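Local atomic coordinates of cell division protein FtsZ 1 (Methanocaldococcus jannaschii, PDB entry 1W59), a protein that binds GTP and probably hydrolyses it, polymerising into what is thought to be the contractile Z ring that forms at the future division site and recruits other division proteins. Residues T41-G46 with V125-G130; K240-N245 with G284-V289; D278-T283 with S308-P313. All coordinates share one frame; numbering follows the deposited sequence.

Interaction 1: T41-G46 with V125-G130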
ATOM      1  N   THR A  41      -5.954  -8.040  -0.721  1.00 40.77           N
ATOM      2  CA  THR A  41      -7.072  -7.120  -0.724  1.00 35.13           C
ATOM      3  C   THR A  41      -6.539  -5.793  -0.249  1.00 32.09           C
ATOM      4  O   THR A  41      -5.798  -5.725   0.730  1.00 31.40           O
ATOM      5  CB  THR A  41      -8.201  -7.556   0.247  1.00 36.11           C
ATOM      6  OG1 THR A  41      -8.541  -8.923   0.002  1.00 37.81           O
ATOM      7  CG2 THR A  41      -9.457  -6.697   0.043  1.00 32.17           C
ATOM      8  N   VAL A  42      -6.906  -4.741  -0.963  1.00 31.05           N
ATOM      9  CA  VAL A  42      -6.512  -3.397  -0.598  1.00 28.85           C
ATOM     10  C   VAL A  42      -7.800  -2.689  -0.186  1.00 28.55           C
ATOM     11  O   VAL A  42      -8.774  -2.688  -0.927  1.00 29.42           O
ATOM     12  CB  VAL A  42      -5.881  -2.661  -1.786  1.00 29.46           C
ATOM     13  CG1 VAL A  42      -5.377  -1.302  -1.341  1.00 35.27           C
ATOM     14  CG2 VAL A  42      -4.740  -3.485  -2.363  1.00 29.24           C
ATOM     15  N   VAL A  43      -7.811  -2.107   1.006  1.00 27.05           N
ATOM     16  CA  VAL A  43      -8.984  -1.394   1.497  1.00 27.89           C
ATOM     17  C   VAL A  43      -8.676   0.104   1.634  1.00 31.62           C
ATOM     18  O   VAL A  43      -7.765   0.494   2.360  1.00 33.28           O
ATOM     19  CB  VAL A  43      -9.437  -1.945   2.882  1.00 29.22           C
ATOM     20  CG1 VAL A  43     -10.706  -1.247   3.335  1.00 20.15           C
ATOM     21  CG2 VAL A  43      -9.637  -3.459   2.811  1.00 23.43           C
ATOM     22  N   GLY A  44      -9.437   0.939   0.932  1.00 34.62           N
ATOM     23  CA  GLY A  44      -9.224   2.374   0.995  1.00 34.21           C
ATOM     24  C   GLY A  44     -10.280   3.029   1.850  1.00 33.75           C
ATOM     25  O   GLY A  44     -11.456   2.960   1.534  1.00 35.78           O
ATOM     26  N   CYS A  45      -9.853   3.687   2.923  1.00 35.52           N
ATOM     27  CA  CYS A  45     -10.768   4.326   3.862  1.00 33.51           C
ATOM     28  C   CYS A  45     -10.797   5.839   3.760  1.00 34.66           C
ATOM     29  O   CYS A  45      -9.754   6.495   3.789  1.00 34.11           O
ATOM     30  CB  CYS A  45     -10.390   3.933   5.293  1.00 32.77           C
ATOM     31  SG  CYS A  45     -10.138   2.167   5.519  1.00 33.90           S
ATOM     32  N   GLY A  46     -12.009   6.379   3.661  1.00 35.95           N
ATOM     33  CA  GLY A  46     -12.200   7.817   3.569  1.00 34.56           C
ATOM     34  C   GLY A  46     -11.883   8.433   2.219  1.00 33.83           C
ATOM     35  O   GLY A  46     -11.596   7.733   1.247  1.00 32.09           O
ATOM     36  N   VAL A 125      -3.724  -8.005   3.730  1.00 30.03           N
ATOM     37  CA  VAL A 125      -4.595  -6.865   3.525  1.00 26.86           C
ATOM     38  C   VAL A 125      -3.834  -5.547   3.622  1.00 26.70           C
ATOM     39  O   VAL A 125      -3.037  -5.339   4.537  1.00 26.07           O
ATOM     40  CB  VAL A 125      -5.748  -6.859   4.570  1.00 25.12           C
ATOM     41  CG1 VAL A 125      -6.429  -5.507   4.608  1.00 21.02           C
ATOM     42  CG2 VAL A 125      -6.768  -7.934   4.222  1.00 24.55           C
ATOM     43  N   PHE A 126      -4.073  -4.666   2.658  1.00 25.08           N
ATOM     44  CA  PHE A 126      -3.459  -3.350   2.664  1.00 25.94           C
ATOM     45  C   PHE A 126      -4.518  -2.333   3.063  1.00 26.29           C
ATOM     46  O   PHE A 126      -5.561  -2.246   2.430  1.00 31.85           O
ATOM     47  CB  PHE A 126      -2.933  -2.981   1.278  1.00 31.53           C
ATOM     48  CG  PHE A 126      -1.684  -3.710   0.885  1.00 35.64           C
ATOM     49  CD1 PHE A 126      -1.745  -4.992   0.349  1.00 36.16           C
ATOM     50  CD2 PHE A 126      -0.443  -3.110   1.050  1.00 33.59           C
ATOM     51  CE1 PHE A 126      -0.586  -5.665  -0.022  1.00 36.79           C
ATOM     52  CE2 PHE A 126       0.721  -3.771   0.685  1.00 38.71           C
ATOM     53  CZ  PHE A 126       0.651  -5.055   0.146  1.00 39.21           C
ATOM     54  N   ILE A 127      -4.263  -1.576   4.119  1.00 28.93           N
ATOM     55  CA  ILE A 127      -5.203  -0.546   4.561  1.00 28.21           C
ATOM     56  C   ILE A 127      -4.565   0.770   4.143  1.00 30.55           C
ATOM     57  O   ILE A 127      -3.470   1.102   4.601  1.00 33.20           O
ATOM     58  CB  ILE A 127      -5.344  -0.517   6.082  1.00 29.48           C
ATOM     59  CG1 ILE A 127      -5.575  -1.925   6.622  1.00 27.71           C
ATOM     60  CG2 ILE A 127      -6.479   0.393   6.460  1.00 27.67           C
ATOM     61  CD1 ILE A 127      -6.838  -2.519   6.135  1.00 35.33           C
ATOM     62  N   THR A 128      -5.224   1.518   3.270  1.00 28.39           N
ATOM     63  CA  THR A 128      -4.648   2.776   2.814  1.00 29.74           C
ATOM     64  C   THR A 128      -5.603   3.930   3.070  1.00 29.50           C
ATOM     65  O   THR A 128      -6.814   3.764   3.037  1.00 31.49           O
ATOM     66  CB  THR A 128      -4.257   2.701   1.286  1.00 25.32           C
ATOM     67  OG1 THR A 128      -3.647   3.926   0.882  1.00 24.35           O
ATOM     68  CG2 THR A 128      -5.470   2.477   0.420  1.00 31.29           C
ATOM     69  N   CYS A 129      -5.051   5.101   3.350  1.00 32.30           N
ATOM     70  CA  CYS A 129      -5.876   6.269   3.599  1.00 31.56           C
ATOM     71  C   CYS A 129      -5.024   7.509   3.909  1.00 32.28           C
ATOM     72  O   CYS A 129      -3.814   7.418   4.138  1.00 28.54           O
ATOM     73  CB  CYS A 129      -6.803   5.998   4.774  1.00 34.11           C
ATOM     74  SG  CYS A 129      -5.983   6.230   6.366  1.00 42.44           S
ATOM     75  N   GLY A 130      -5.675   8.669   3.900  1.00 32.88           N
ATOM     76  CA  GLY A 130      -5.003   9.914   4.210  1.00 33.46           C
ATOM     77  C   GLY A 130      -5.477  10.263   5.601  1.00 35.62           C
ATOM     78  O   GLY A 130      -6.677  10.405   5.822  1.00 40.03           O
TER
HETATM   79  O   HOH W   1      -8.456   8.889   3.223  1.00 24.43           O
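Thr41 to Gly44 run beside Val125 to Thr128 as neighbouring parallel strands, turned 19° to each other. Four backbone bonds hold them: Phe126 N to Thr41 O, Val43 N to Phe126 O (2.7 Å), Thr128 N to Val43 O and Cys45 N to Thr128 O. On the face of Val42 and Phe126, Val42 CG1 meets Phe126 CB at 4.0 Å. Thr128 CG2 sits 3.8 Å from Gly44 CA, which has no side chain to meet it; helix 207-227 covers this face, and Thr128 OG1 is hydrogen-bonded to Val157 O. On the other face Val43 CG2 lies 4.2 Å from Val125 CG1. Ile127 CG2, trans to its own amide nitrogen, reaches Cys45 SG at 4.2 Å, beneath helix 135-149. The C-terminal ends hold less tightly. Beyond Cys45 N the strands draw apart to 5.3 Å between Cys45 CA and Cys129 CA, and a water links them, 2.8 Å from Cys45 O and accepting from Gly130 N. The GTP site begins here, with Gly47, Ala48 and Gly136 close by: nucleotide bound at the carboxyl ends of parallel strands is the hallmark of the Rossmann-like GTPase domain of FtsZ and tubulin.

Interaction 2: K240-N245 with G284-V289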
ATOM      1  N   LYS A 240       6.236 -12.063   3.690  1.00 44.06           N
ATOM      2  CA  LYS A 240       5.729 -12.372   5.019  1.00 42.43           C
ATOM      3  C   LYS A 240       6.851 -12.101   6.009  1.00 39.58           C
ATOM      4  O   LYS A 240       6.640 -11.553   7.076  1.00 39.70           O
ATOM      5  CB  LYS A 240       5.324 -13.847   5.088  1.00 49.81           C
ATOM      6  CG  LYS A 240       3.939 -14.122   5.655  1.00 55.97           C
ATOM      7  CD  LYS A 240       3.681 -15.619   5.762  1.00 62.23           C
ATOM      8  CE  LYS A 240       2.300 -15.924   6.344  1.00 72.63           C
ATOM      9  NZ  LYS A 240       2.085 -15.381   7.731  1.00 75.65           N
ATOM     10  N   ALA A 241       8.062 -12.473   5.630  1.00 41.24           N
ATOM     11  CA  ALA A 241       9.217 -12.290   6.490  1.00 38.73           C
ATOM     12  C   ALA A 241       9.548 -10.832   6.764  1.00 38.93           C
ATOM     13  O   ALA A 241       9.732 -10.442   7.917  1.00 43.36           O
ATOM     14  CB  ALA A 241      10.412 -12.986   5.887  1.00 37.80           C
ATOM     15  N   VAL A 242       9.623 -10.024   5.713  1.00 36.07           N
ATOM     16  CA  VAL A 242       9.958  -8.607   5.863  1.00 35.97           C
ATOM     17  C   VAL A 242       8.831  -7.720   6.412  1.00 37.45           C
ATOM     18  O   VAL A 242       9.084  -6.818   7.211  1.00 35.53           O
ATOM     19  CB  VAL A 242      10.439  -8.014   4.513  1.00 37.28           C
ATOM     20  CG1 VAL A 242      10.837  -6.566   4.680  1.00 40.32           C
ATOM     21  CG2 VAL A 242      11.631  -8.780   4.018  1.00 47.40           C
ATOM     22  N   MET A 243       7.597  -7.979   5.984  1.00 36.68           N
ATOM     23  CA  MET A 243       6.438  -7.201   6.411  1.00 36.31           C
ATOM     24  C   MET A 243       5.941  -7.546   7.817  1.00 37.65           C
ATOM     25  O   MET A 243       5.428  -6.677   8.518  1.00 38.96           O
ATOM     26  CB  MET A 243       5.271  -7.406   5.425  1.00 38.02           C
ATOM     27  CG  MET A 243       5.526  -6.953   3.994  1.00 37.73           C
ATOM     28  SD  MET A 243       5.551  -5.159   3.825  1.00 43.25           S
ATOM     29  CE  MET A 243       4.135  -4.902   2.884  1.00 48.44           C
ATOM     30  N   ASN A 244       6.091  -8.808   8.219  1.00 36.75           N
ATOM     31  CA  ASN A 244       5.614  -9.289   9.518  1.00 41.10           C
ATOM     32  C   ASN A 244       5.971  -8.494  10.770  1.00 42.50           C
ATOM     33  O   ASN A 244       5.117  -8.279  11.631  1.00 39.50           O
ATOM     34  CB  ASN A 244       6.023 -10.746   9.720  1.00 42.93           C
ATOM     35  CG  ASN A 244       4.822 -11.668   9.842  1.00 52.44           C
ATOM     36  OD1 ASN A 244       4.090 -11.618  10.834  1.00 61.43           O
ATOM     37  ND2 ASN A 244       4.604 -12.504   8.830  1.00 50.25           N
ATOM     38  N   ASN A 245       7.222  -8.061  10.884  1.00 46.21           N
ATOM     39  CA  ASN A 245       7.630  -7.293  12.050  1.00 46.50           C
ATOM     40  C   ASN A 245       8.188  -5.942  11.650  1.00 44.13           C
ATOM     41  O   ASN A 245       8.911  -5.315  12.416  1.00 44.31           O
ATOM     42  CB  ASN A 245       8.663  -8.069  12.854  1.00 54.05           C
ATOM     43  CG  ASN A 245       8.262  -9.516  13.048  1.00 64.67           C
ATOM     44  OD1 ASN A 245       8.766 -10.411  12.358  1.00 71.12           O
ATOM     45  ND2 ASN A 245       7.335  -9.755  13.977  1.00 65.30           N
ATOM     46  N   GLY A 284      15.324  -3.978   7.293  1.00 41.91           N
ATOM     47  CA  GLY A 284      14.524  -4.559   6.229  1.00 37.83           C
ATOM     48  C   GLY A 284      14.225  -3.576   5.116  1.00 36.46           C
ATOM     49  O   GLY A 284      14.352  -2.364   5.289  1.00 38.10           O
ATOM     50  N   ALA A 285      13.833  -4.094   3.960  1.00 36.10           N
ATOM     51  CA  ALA A 285      13.511  -3.239   2.831  1.00 32.04           C
ATOM     52  C   ALA A 285      12.902  -3.995   1.656  1.00 30.89           C
ATOM     53  O   ALA A 285      13.299  -5.118   1.342  1.00 29.86           O
ATOM     54  CB  ALA A 285      14.762  -2.485   2.376  1.00 29.80           C
ATOM     55  N   LEU A 286      11.918  -3.367   1.022  1.00 30.62           N
ATOM     56  CA  LEU A 286      11.265  -3.918  -0.159  1.00 28.89           C
ATOM     57  C   LEU A 286      11.595  -2.948  -1.280  1.00 28.42           C
ATOM     58  O   LEU A 286      11.349  -1.752  -1.167  1.00 28.32           O
ATOM     59  CB  LEU A 286       9.745  -3.981   0.015  1.00 30.88           C
ATOM     60  CG  LEU A 286       9.201  -4.869   1.127  1.00 31.58           C
ATOM     61  CD1 LEU A 286       8.974  -4.028   2.367  1.00 25.47           C
ATOM     62  CD2 LEU A 286       7.910  -5.522   0.678  1.00 28.19           C
ATOM     63  N   ILE A 287      12.159  -3.462  -2.360  1.00 30.75           N
ATOM     64  CA  ILE A 287      12.530  -2.619  -3.489  1.00 32.38           C
ATOM     65  C   ILE A 287      11.781  -3.093  -4.728  1.00 32.98           C
ATOM     66  O   ILE A 287      11.723  -4.294  -5.003  1.00 36.12           O
ATOM     67  CB  ILE A 287      14.059  -2.713  -3.792  1.00 32.81           C
ATOM     68  CG1 ILE A 287      14.872  -2.420  -2.529  1.00 29.83           C
ATOM     69  CG2 ILE A 287      14.442  -1.734  -4.890  1.00 29.82           C
ATOM     70  CD1 ILE A 287      16.302  -2.841  -2.645  1.00 26.41           C
ATOM     71  N   HIS A 288      11.196  -2.160  -5.468  1.00 29.28           N
ATOM     72  CA  HIS A 288      10.511  -2.536  -6.684  1.00 29.84           C
ATOM     73  C   HIS A 288      10.966  -1.637  -7.817  1.00 31.70           C
ATOM     74  O   HIS A 288      10.621  -0.456  -7.868  1.00 31.39           O
ATOM     75  CB  HIS A 288       8.996  -2.454  -6.519  1.00 31.20           C
ATOM     76  CG  HIS A 288       8.237  -2.990  -7.693  1.00 29.43           C
ATOM     77  ND1 HIS A 288       6.879  -3.209  -7.663  1.00 31.41           N
ATOM     78  CD2 HIS A 288       8.648  -3.339  -8.935  1.00 31.76           C
ATOM     79  CE1 HIS A 288       6.484  -3.669  -8.837  1.00 33.30           C
ATOM     80  NE2 HIS A 288       7.536  -3.757  -9.626  1.00 32.88           N
ATOM     81  N   VAL A 289      11.759  -2.203  -8.719  1.00 32.26           N
ATOM     82  CA  VAL A 289      12.251  -1.451  -9.846  1.00 35.95           C
ATOM     83  C   VAL A 289      11.429  -1.775 -11.079  1.00 36.51           C
ATOM     84  O   VAL A 289      11.425  -2.896 -11.569  1.00 37.27           O
ATOM     85  CB  VAL A 289      13.788  -1.696 -10.071  1.00 36.35           C
ATOM     86  CG1 VAL A 289      14.177  -3.064  -9.571  1.00 39.22           C
ATOM     87  CG2 VAL A 289      14.156  -1.517 -11.544  1.00 34.38           C
TER
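Helix 240-244, which supplies Val242 and Met243, lies against the first residues of strand 284-289, the axes of the two segments 8.4 Å apart at closest and 121° between their directions. The backbones come nearest at Val242 and Gly284, whose CA atoms are 6.1 Å apart, and no hydrogen bond crosses the gap, so the contact rests on a few apolar atoms. Val242 points at the strand. Its CG1 branch, trans to the backbone nitrogen (chi1 -178°), does the touching: it lies 3.9 Å from Leu286 CD1 and 4.0 Å from Ala285 N. The same methyl comes to 4.5 Å from Gly284 CA, a position where no side chain stands between helix and strand. Ala285 turns its own methyl away from the helix and offers only backbone here. In the two-domain FtsZ fold this joins helix 236-244, which follows the long helix 207-227, to the sheet of the C-terminal domain, where strand 284-291 lies between strands 331-338 and 316-323. Met243 arrives from the next position on the helix. Its chain curls at the second and third torsions, which brings the sulfur round to Leu286; the two side chains cross at about a right angle, and Met243 SD lies 3.9 Å from Leu286 CD1 and just as far from Leu286 CD2. Leu286 thus presents CD1 to both helix residues and CD2 to Met243. Leu222 of helix 207-227 packs against both Met243 and Leu286, while Val242 also rests on Thr316, Ile318 and Thr338 of the flanking strands.

Interaction 3: D278-T283 with S308-P313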
ATOM      1  N   ASP A 278      16.720   8.461   9.024  1.00 45.55           N
ATOM      2  CA  ASP A 278      18.072   7.958   8.822  1.00 47.07           C
ATOM      3  C   ASP A 278      17.891   6.469   8.498  1.00 45.57           C
ATOM      4  O   ASP A 278      17.422   5.712   9.338  1.00 44.08           O
ATOM      5  CB  ASP A 278      18.869   8.107  10.118  1.00 50.59           C
ATOM      6  CG  ASP A 278      20.360   7.888   9.927  1.00 54.68           C
ATOM      7  OD1 ASP A 278      20.768   7.185   8.972  1.00 51.97           O
ATOM      8  OD2 ASP A 278      21.128   8.419  10.760  1.00 57.74           O
ATOM      9  N   ILE A 279      18.251   6.056   7.286  1.00 45.16           N
ATOM     10  CA  ILE A 279      18.097   4.664   6.885  1.00 45.80           C
ATOM     11  C   ILE A 279      19.390   3.854   6.951  1.00 52.16           C
ATOM     12  O   ILE A 279      19.389   2.657   6.639  1.00 51.64           O
ATOM     13  CB  ILE A 279      17.596   4.544   5.441  1.00 39.78           C
ATOM     14  CG1 ILE A 279      18.653   5.095   4.489  1.00 38.56           C
ATOM     15  CG2 ILE A 279      16.296   5.268   5.272  1.00 35.38           C
ATOM     16  CD1 ILE A 279      18.410   4.747   3.050  1.00 39.81           C
ATOM     17  N   ASP A 280      20.483   4.497   7.352  1.00 55.65           N
ATOM     18  CA  ASP A 280      21.787   3.839   7.416  1.00 60.73           C
ATOM     19  C   ASP A 280      21.953   2.618   8.330  1.00 62.10           C
ATOM     20  O   ASP A 280      23.073   2.203   8.615  1.00 66.43           O
ATOM     21  CB  ASP A 280      22.867   4.879   7.737  1.00 63.07           C
ATOM     22  CG  ASP A 280      23.457   5.512   6.484  1.00 66.61           C
ATOM     23  OD1 ASP A 280      24.286   6.440   6.603  1.00 73.67           O
ATOM     24  OD2 ASP A 280      23.102   5.075   5.375  1.00 64.24           O
ATOM     25  N   GLY A 281      20.855   2.028   8.779  1.00 64.49           N
ATOM     26  CA  GLY A 281      20.964   0.852   9.627  1.00 61.51           C
ATOM     27  C   GLY A 281      19.730  -0.022   9.515  1.00 61.86           C
ATOM     28  O   GLY A 281      19.607  -1.029  10.211  1.00 63.03           O
ATOM     29  N   ALA A 282      18.816   0.368   8.628  1.00 58.92           N
ATOM     30  CA  ALA A 282      17.568  -0.357   8.424  1.00 55.29           C
ATOM     31  C   ALA A 282      17.761  -1.869   8.382  1.00 52.63           C
ATOM     32  O   ALA A 282      18.692  -2.377   7.753  1.00 49.51           O
ATOM     33  CB  ALA A 282      16.903   0.123   7.154  1.00 58.96           C
ATOM     34  N   THR A 283      16.854  -2.583   9.042  1.00 49.45           N
ATOM     35  CA  THR A 283      16.923  -4.033   9.120  1.00 46.74           C
ATOM     36  C   THR A 283      16.129  -4.739   8.027  1.00 43.99           C
ATOM     37  O   THR A 283      16.249  -5.952   7.849  1.00 42.50           O
ATOM     38  CB  THR A 283      16.418  -4.512  10.480  1.00 47.63           C
ATOM     39  OG1 THR A 283      16.843  -3.591  11.484  1.00 52.61           O
ATOM     40  CG2 THR A 283      17.000  -5.876  10.814  1.00 52.76           C
ATOM     41  N   SER A 308      21.368  -1.921  -0.691  1.00 42.19           N
ATOM     42  CA  SER A 308      21.905  -2.900   0.240  1.00 43.75           C
ATOM     43  C   SER A 308      23.079  -2.411   1.086  1.00 41.64           C
ATOM     44  O   SER A 308      23.208  -2.764   2.256  1.00 40.13           O
ATOM     45  CB  SER A 308      22.318  -4.150  -0.528  1.00 44.53           C
ATOM     46  OG  SER A 308      22.758  -5.145   0.371  1.00 50.33           O
ATOM     47  N   SER A 309      23.938  -1.601   0.487  1.00 44.11           N
ATOM     48  CA  SER A 309      25.111  -1.081   1.177  1.00 45.95           C
ATOM     49  C   SER A 309      24.829   0.059   2.152  1.00 45.26           C
ATOM     50  O   SER A 309      25.742   0.548   2.811  1.00 46.64           O
ATOM     51  CB  SER A 309      26.144  -0.628   0.152  1.00 47.53           C
ATOM     52  OG  SER A 309      25.540   0.215  -0.811  1.00 51.90           O
ATOM     53  N   ARG A 310      23.574   0.485   2.240  1.00 44.33           N
ATOM     54  CA  ARG A 310      23.192   1.553   3.160  1.00 41.36           C
ATOM     55  C   ARG A 310      22.555   0.916   4.386  1.00 43.15           C
ATOM     56  O   ARG A 310      22.660   1.431   5.500  1.00 44.24           O
ATOM     57  CB  ARG A 310      22.171   2.487   2.508  1.00 41.13           C
ATOM     58  CG  ARG A 310      22.668   3.205   1.278  1.00 46.82           C
ATOM     59  CD  ARG A 310      23.594   4.365   1.624  1.00 47.48           C
ATOM     60  NE  ARG A 310      22.902   5.645   1.511  1.00 48.92           N
ATOM     61  CZ  ARG A 310      22.042   6.121   2.405  1.00 45.77           C
ATOM     62  NH1 ARG A 310      21.769   5.430   3.497  1.00 50.42           N
ATOM     63  NH2 ARG A 310      21.431   7.276   2.193  1.00 43.20           N
ATOM     64  N   LEU A 311      21.883  -0.207   4.172  1.00 43.88           N
ATOM     65  CA  LEU A 311      21.212  -0.899   5.255  1.00 44.73           C
ATOM     66  C   LEU A 311      22.196  -1.768   6.014  1.00 45.02           C
ATOM     67  O   LEU A 311      23.379  -1.810   5.688  1.00 42.25           O
ATOM     68  CB  LEU A 311      20.073  -1.767   4.708  1.00 44.41           C
ATOM     69  CG  LEU A 311      19.092  -1.121   3.722  1.00 44.66           C
ATOM     70  CD1 LEU A 311      17.956  -2.088   3.427  1.00 46.30           C
ATOM     71  CD2 LEU A 311      18.548   0.159   4.296  1.00 37.95           C
ATOM     72  N   ASP A 312      21.688  -2.451   7.033  1.00 49.15           N
ATOM     73  CA  ASP A 312      22.485  -3.345   7.859  1.00 50.66           C
ATOM     74  C   ASP A 312      22.945  -4.517   6.999  1.00 53.28           C
ATOM     75  O   ASP A 312      22.164  -5.086   6.231  1.00 52.05           O
ATOM     76  CB  ASP A 312      21.643  -3.878   9.020  1.00 52.92           C
ATOM     77  CG  ASP A 312      22.484  -4.518  10.100  1.00 56.19           C
ATOM     78  OD1 ASP A 312      22.755  -3.836  11.115  1.00 59.55           O
ATOM     79  OD2 ASP A 312      22.878  -5.695   9.931  1.00 50.27           O
ATOM     80  N   PRO A 313      24.224  -4.894   7.108  1.00 53.62           N
ATOM     81  CA  PRO A 313      24.695  -6.013   6.299  1.00 49.93           C
ATOM     82  C   PRO A 313      23.808  -7.255   6.451  1.00 50.33           C
ATOM     83  O   PRO A 313      23.812  -8.133   5.594  1.00 47.47           O
ATOM     84  CB  PRO A 313      26.125  -6.215   6.802  1.00 50.24           C
ATOM     85  CG  PRO A 313      26.097  -5.663   8.201  1.00 52.46           C
ATOM     86  CD  PRO A 313      25.275  -4.424   8.025  1.00 54.61           C
TER
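Asp312 N donates a nearly straight hydrogen bond to Ala282 O (3.1 Å, 173° at the hydrogen), the donor tilted 22° from the carbonyl plane. Just beside it Leu311 CD2 lies against Ala282 CB and 3.5 Å from Ile279 O. Farther out, Arg310 folds round through chi2 and chi3 and brings its guanidinium obliquely against the Ile279 side chain, Arg310 CZ 3.9 Å from Ile279 CD1. The guanidinium also approaches the Asp280 carboxylate obliquely, their planes 75° apart; a salt bridge is indicated, but the modelled approach is too short for its details to be trusted. The two loops lead into neighbouring parallel strands, 284-291 and 316-323, linked through helix 297-308 in a beta-alpha-beta crossover of the C-terminal domain. An alanine at Ile279 would remove everything beyond CB, including the CG1 and CD1 that touch Arg310, and would probably open a gap beside the guanidinium and let it turn more freely. What shapes the first loop is a beta turn, closed by Ala282 N bonding to Ile279 O (3.1 Å), overlapped by an Asx turn in which Asp278 OD1 accepts from Asp280 N. Asp312 OD2 accepts from the backbone N of Asn314, and Ile337 of strand 331-338 backs both Ala282 and Leu311.

How the interactions relate
Interaction 1 lies in the GTPase domain and closes before the other two open along the chain. Interaction 2 joins helix 236-244 to the C-terminal domain, and interaction 3 lies at the outer end of that domain. Strands 40-45, 124-130 and 284-291 belong to one mixed sheet running through both domains. The centres of interactions 1 and 2 lie about 18 Å apart, those of interactions 2 and 3 about 13 Å. Interactions 1 and 3 have centres about 28 Å apart and nearest atoms about 17 Å apart. Helix 207-227 packs against both 1 and 2, and Phe126 CE2 meets Met243 CE at 4.2 Å. The segments of 2 and 3 alternate, and Leu311 CD1 packs on Ala285 CB. A chain of packing thus runs from the nucleotide-binding domain to the far loops.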